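Local coordinates for protein gamma-glutamyl-gamma-aminobutyraldehyde dehydrogenase (Burkholderia cenocepacia, PDB 4LIH) that probably oxidises aldehydes such as gamma-glutamyl-gamma-aminobutyraldehyde to carboxylic acids with a nicotinamide cofactor, at residues Ala90-Ala93 with Val94-Trp98; Gly81-Ala84 with Gly85-Pro88. All blocks are in the same frame, centred on the assembly; numbering follows the deposited sequence.

Interaction 1. Residues Ala90-Ala93 with Val94-Trp98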
loop_
_atom_site.group_PDB
_atom_site.type_symbol
_atom_site.label_atom_id
_atom_site.label_comp_id
_atom_site.label_asym_id
_atom_site.label_seq_id
_atom_site.Cartn_x
_atom_site.Cartn_y
_atom_site.Cartn_z
ATOM N N ALA A 90 -16.272 16.561 0.478
ATOM C CA ALA A 90 -16.673 17.942 0.124
ATOM C C ALA A 90 -15.675 18.581 -0.860
ATOM O O ALA A 90 -16.070 19.219 -1.820
ATOM C CB ALA A 90 -16.800 18.773 1.379
ATOM N N ARG A 91 -14.381 18.407 -0.643
ATOM C CA ARG A 91 -13.411 18.900 -1.647
ATOM C C ARG A 91 -13.530 18.155 -2.978
ATOM O O ARG A 91 -13.412 18.729 -4.013
ATOM C CB ARG A 91 -11.955 18.708 -1.205
ATOM C CG ARG A 91 -11.480 19.750 -0.245
ATOM C CD ARG A 91 -9.975 19.926 -0.356
ATOM N NE ARG A 91 -9.301 18.697 -0.047
ATOM C CZ ARG A 91 -9.189 18.147 1.149
ATOM N NH1 ARG A 91 -9.674 18.739 2.249
ATOM N NH2 ARG A 91 -8.557 17.015 1.257
ATOM N N LYS A 92 -13.755 16.859 -2.907
ATOM C CA LYS A 92 -13.943 16.054 -4.117
ATOM C C LYS A 92 -15.148 16.596 -4.901
ATOM O O LYS A 92 -15.085 16.675 -6.129
ATOM C CB LYS A 92 -14.171 14.593 -3.792
ATOM C CG LYS A 92 -14.746 13.808 -4.953
ATOM C CD LYS A 92 -14.917 12.312 -4.610
ATOM C CE LYS A 92 -15.895 12.029 -3.477
ATOM N NZ LYS A 92 -16.264 10.596 -3.457
ATOM N N ALA A 93 -16.214 16.960 -4.191
ATOM C CA ALA A 93 -17.419 17.412 -4.881
ATOM C C ALA A 93 -17.160 18.739 -5.628
ATOM O O ALA A 93 -17.547 18.871 -6.781
ATOM C CB ALA A 93 -18.601 17.549 -3.931
ATOM N N VAL A 94 -16.480 19.682 -4.992
ATOM C CA VAL A 94 -16.116 20.952 -5.664
ATOM C C VAL A 94 -15.229 20.727 -6.893
ATOM O O VAL A 94 -15.508 21.263 -7.944
ATOM C CB VAL A 94 -15.486 21.953 -4.683
ATOM C CG1 VAL A 94 -14.939 23.179 -5.390
ATOM C CG2 VAL A 94 -16.503 22.355 -3.627
ATOM N N LEU A 95 -14.183 19.917 -6.762
ATOM C CA LEU A 95 -13.297 19.666 -7.881
ATOM C C LEU A 95 -14.014 18.956 -9.042
ATOM O O LEU A 95 -13.814 19.309 -10.191
ATOM C CB LEU A 95 -12.033 18.911 -7.438
ATOM C CG LEU A 95 -11.151 19.675 -6.458
ATOM C CD1 LEU A 95 -10.146 18.700 -5.838
ATOM C CD2 LEU A 95 -10.447 20.846 -7.145
ATOM N N LEU A 96 -14.859 17.976 -8.748
ATOM C CA LEU A 96 -15.713 17.399 -9.781
ATOM C C LEU A 96 -16.573 18.449 -10.510
ATOM O O LEU A 96 -16.700 18.406 -11.754
ATOM C CB LEU A 96 -16.592 16.248 -9.217
ATOM C CG LEU A 96 -15.834 14.980 -8.811
ATOM C CD1 LEU A 96 -16.816 13.865 -8.356
ATOM C CD2 LEU A 96 -15.052 14.527 -9.973
ATOM N N ARG A 97 -17.168 19.386 -9.771
ATOM C CA ARG A 97 -17.966 20.406 -10.410
ATOM C C ARG A 97 -17.126 21.296 -11.345
ATOM O O ARG A 97 -17.583 21.726 -12.380
ATOM C CB ARG A 97 -18.684 21.261 -9.364
ATOM C CG ARG A 97 -19.489 22.410 -9.926
ATOM C CD ARG A 97 -20.616 21.894 -10.783
ATOM N NE ARG A 97 -21.388 22.959 -11.415
ATOM C CZ ARG A 97 -21.960 22.863 -12.606
ATOM N NH1 ARG A 97 -21.835 21.767 -13.324
ATOM N NH2 ARG A 97 -22.625 23.897 -13.098
ATOM N N TRP A 98 -15.885 21.565 -10.971
ATOM C CA TRP A 98 -15.018 22.425 -11.780
ATOM C C TRP A 98 -14.677 21.732 -13.089
ATOM O O TRP A 98 -14.802 22.315 -14.176
ATOM C CB TRP A 98 -13.761 22.749 -10.983
ATOM C CG TRP A 98 -12.784 23.656 -11.615
ATOM C CD1 TRP A 98 -13.006 24.615 -12.549
ATOM C CD2 TRP A 98 -11.414 23.746 -11.253
ATOM N NE1 TRP A 98 -11.834 25.302 -12.801
ATOM C CE2 TRP A 98 -10.831 24.742 -12.048
ATOM C CE3 TRP A 98 -10.611 23.029 -10.364
ATOM C CZ2 TRP A 98 -9.496 25.096 -11.934
ATOM C CZ3 TRP A 98 -9.272 23.366 -10.278
ATOM C CH2 TRP A 98 -8.741 24.401 -11.041
#

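Interaction 2. Residues Gly81-Ala84 with Gly85-Pro88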
loop_
_atom_site.group_PDB
_atom_site.type_symbol
_atom_site.label_atom_id
_atom_site.label_comp_id
_atom_site.label_asym_id
_atom_site.label_seq_id
_atom_site.Cartn_x
_atom_site.Cartn_y
_atom_site.Cartn_z
ATOM N N GLY A 81 -8.279 27.779 6.530
ATOM C CA GLY A 81 -8.876 26.457 6.367
ATOM C C GLY A 81 -10.161 26.414 5.563
ATOM O O GLY A 81 -10.907 25.450 5.653
ATOM N N VAL A 82 -10.393 27.437 4.727
ATOM C CA VAL A 82 -11.617 27.507 3.911
ATOM C C VAL A 82 -11.700 26.339 2.920
ATOM O O VAL A 82 -12.778 25.951 2.467
ATOM C CB VAL A 82 -11.755 28.864 3.177
ATOM C CG1 VAL A 82 -11.607 29.995 4.180
ATOM C CG2 VAL A 82 -10.738 29.049 2.063
ATOM N N TRP A 83 -10.539 25.770 2.583
ATOM C CA TRP A 83 -10.444 24.675 1.622
ATOM C C TRP A 83 -9.756 23.430 2.229
ATOM O O TRP A 83 -10.292 22.323 2.152
ATOM C CB TRP A 83 -9.688 25.211 0.409
ATOM C CG TRP A 83 -9.463 24.248 -0.672
ATOM C CD1 TRP A 83 -8.264 23.761 -1.110
ATOM C CD2 TRP A 83 -10.460 23.675 -1.503
ATOM N NE1 TRP A 83 -8.469 22.906 -2.171
ATOM C CE2 TRP A 83 -9.813 22.851 -2.427
ATOM C CE3 TRP A 83 -11.844 23.790 -1.558
ATOM C CZ2 TRP A 83 -10.504 22.119 -3.387
ATOM C CZ3 TRP A 83 -12.531 23.054 -2.514
ATOM C CH2 TRP A 83 -11.855 22.227 -3.411
ATOM N N ALA A 84 -8.609 23.610 2.884
ATOM C CA ALA A 84 -7.952 22.513 3.599
ATOM C C ALA A 84 -8.816 21.890 4.682
ATOM O O ALA A 84 -8.666 20.723 4.958
ATOM C CB ALA A 84 -6.693 22.998 4.259
ATOM N N GLY A 85 -9.680 22.691 5.295
ATOM C CA GLY A 85 -10.544 22.269 6.401
ATOM C C GLY A 85 -11.835 21.596 5.966
ATOM O O GLY A 85 -12.616 21.124 6.807
ATOM N N LEU A 86 -12.079 21.525 4.655
ATOM C CA LEU A 86 -13.207 20.799 4.165
ATOM C C LEU A 86 -12.923 19.299 4.252
ATOM O O LEU A 86 -11.788 18.841 4.054
ATOM C CB LEU A 86 -13.542 21.175 2.727
ATOM C CG LEU A 86 -13.999 22.617 2.474
ATOM C CD1 LEU A 86 -14.092 22.800 0.976
ATOM C CD2 LEU A 86 -15.328 22.944 3.171
ATOM N N ASN A 87 -13.982 18.542 4.477
ATOM C CA ASN A 87 -13.867 17.097 4.500
ATOM C C ASN A 87 -13.538 16.550 3.120
ATOM O O ASN A 87 -13.923 17.145 2.108
ATOM C CB ASN A 87 -15.171 16.503 4.964
ATOM C CG ASN A 87 -15.417 16.744 6.417
ATOM O OD1 ASN A 87 -14.481 16.755 7.212
ATOM N ND2 ASN A 87 -16.688 16.917 6.778
ATOM N N PRO A 88 -12.868 15.390 3.067
ATOM C CA PRO A 88 -12.469 14.833 1.752
ATOM C C PRO A 88 -13.602 14.813 0.700
ATOM O O PRO A 88 -13.405 15.224 -0.434
ATOM C CB PRO A 88 -12.009 13.426 2.115
ATOM C CG PRO A 88 -11.392 13.631 3.498
ATOM C CD PRO A 88 -12.333 14.580 4.187
#

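Interaction 1. Residues Ala90-Ala93 with Val94-Trp98
Leu-96 lies alongside Lys-92 one helical turn earlier, both side chains pointing the same way. Traced outward, Leu-96 CB first meets the Lys-92 carbonyl, with 3.5 Å between Leu-96 CB and Lys-92 O. CG comes closer, 3.3 Å from Lys-92 O, because chi1 of -69° sets Leu-96 CG anti to its own carbonyl carbon and folds it back over the preceding turn. CD1 then reaches past the carbonyl to the aliphatic part of the lysine, Leu-96 CD1 to Lys-92 CG being 4.0 Å. Beyond that contact the lysine leads away, its NZ forming salt bridges to Asp-144 of the same chain and to Glu-141 of a second subunit; that glutamate also packs on Leu-96.

The frame is a regular alpha-helix, part of helix 88-104: four successive i to i+4 bonds join the segments. Leu-96 N to Lys-92 O measures 2.9 Å with an N-H...O angle of 170°, and Arg-97 N to Ala-93 O is the most bent at 156°.

Leu-95 repeats the backward lean on another face, its CG 3.5 Å from Arg-91 O, while its side chain also packs on Val-136 and Ala-140 of helix 121-142 and on Ala-191 of helix 178-191. On Val-94 it is CG2 that touches the previous turn, 3.6 Å from Ala-90 O.

Interaction 2. Residues Gly81-Ala84 with Gly85-Pro88
Leu-86 folds back on the tetrapeptide before it and presses its CD1 methyl against the six-membered ring of Trp-83, with 3.5 Å from Leu-86 CD1 to Trp-83 CE3. The two side chains cross at about a right angle. The indole is sent out by chi1 of 179°, which places Trp-83 CG anti to the backbone N, while Leu-86 CG sits anti to its own carbonyl carbon. That rotation brings the leucine branch over two carbonyls as well: Leu-86 CG is 3.6 Å from Val-82 O and 3.7 Å from Trp-83 O. This is the compact part of the contact.

A type I beta turn from Trp-83 to Leu-86 accounts for the proximity. Its closing bond, Leu-86 N to Trp-83 O, is 3.2 Å long and fairly straight at hydrogen, although the donor stands above the carbonyl plane, 65° out of it.

The other side is looser. Gly-85, exposed, gives a weak bond back to the residue that follows helix 64-80, Gly-85 N to Gly-81 O being 3.0 Å but bent to 134° at hydrogen. Gly-81, with positive phi, ends helix 64-80 in a Schellman motif, and Val-82 turns its exposed side chain away from the second half of the loop. Asn-87 occupies the N-cap position of the next helix without a side-chain capping bond; its OD1 instead accepts from His-155 N of a third subunit.

Trp-83, by contrast, is buried: NE1 bonds the carbonyl of Leu-190 in helix 178-191, and the ring packs on Ile-220 and Val-224 and on Val-94 and Leu-95 of helix 88-104. The connection between helices 64-80 and 88-104 is thereby pinned against helix 178-191.

Following the chain, the path leaves helix 64-80 at Gly-81, interaction 2 closes a tight turn within 81-88, and interaction 1 opens two residues later inside helix 88-104. The two are in series, neither nesting nor crossing, with centres about 12 Å apart. Arg-91 and Val-94 join them: Arg-91 runs back along the turn, its NH1 2.8 Å from Leu-86 O and its CD 3.5 Å from Trp-83 O, while Val-94 CG1 lies 3.8 Å from Trp-83 CZ3. Arg-91 NE also bonds the Ala-191 carbonyl. The inter-helix loop and the first turns of helix 88-104 are thus tied together beside the end of helix 178-191.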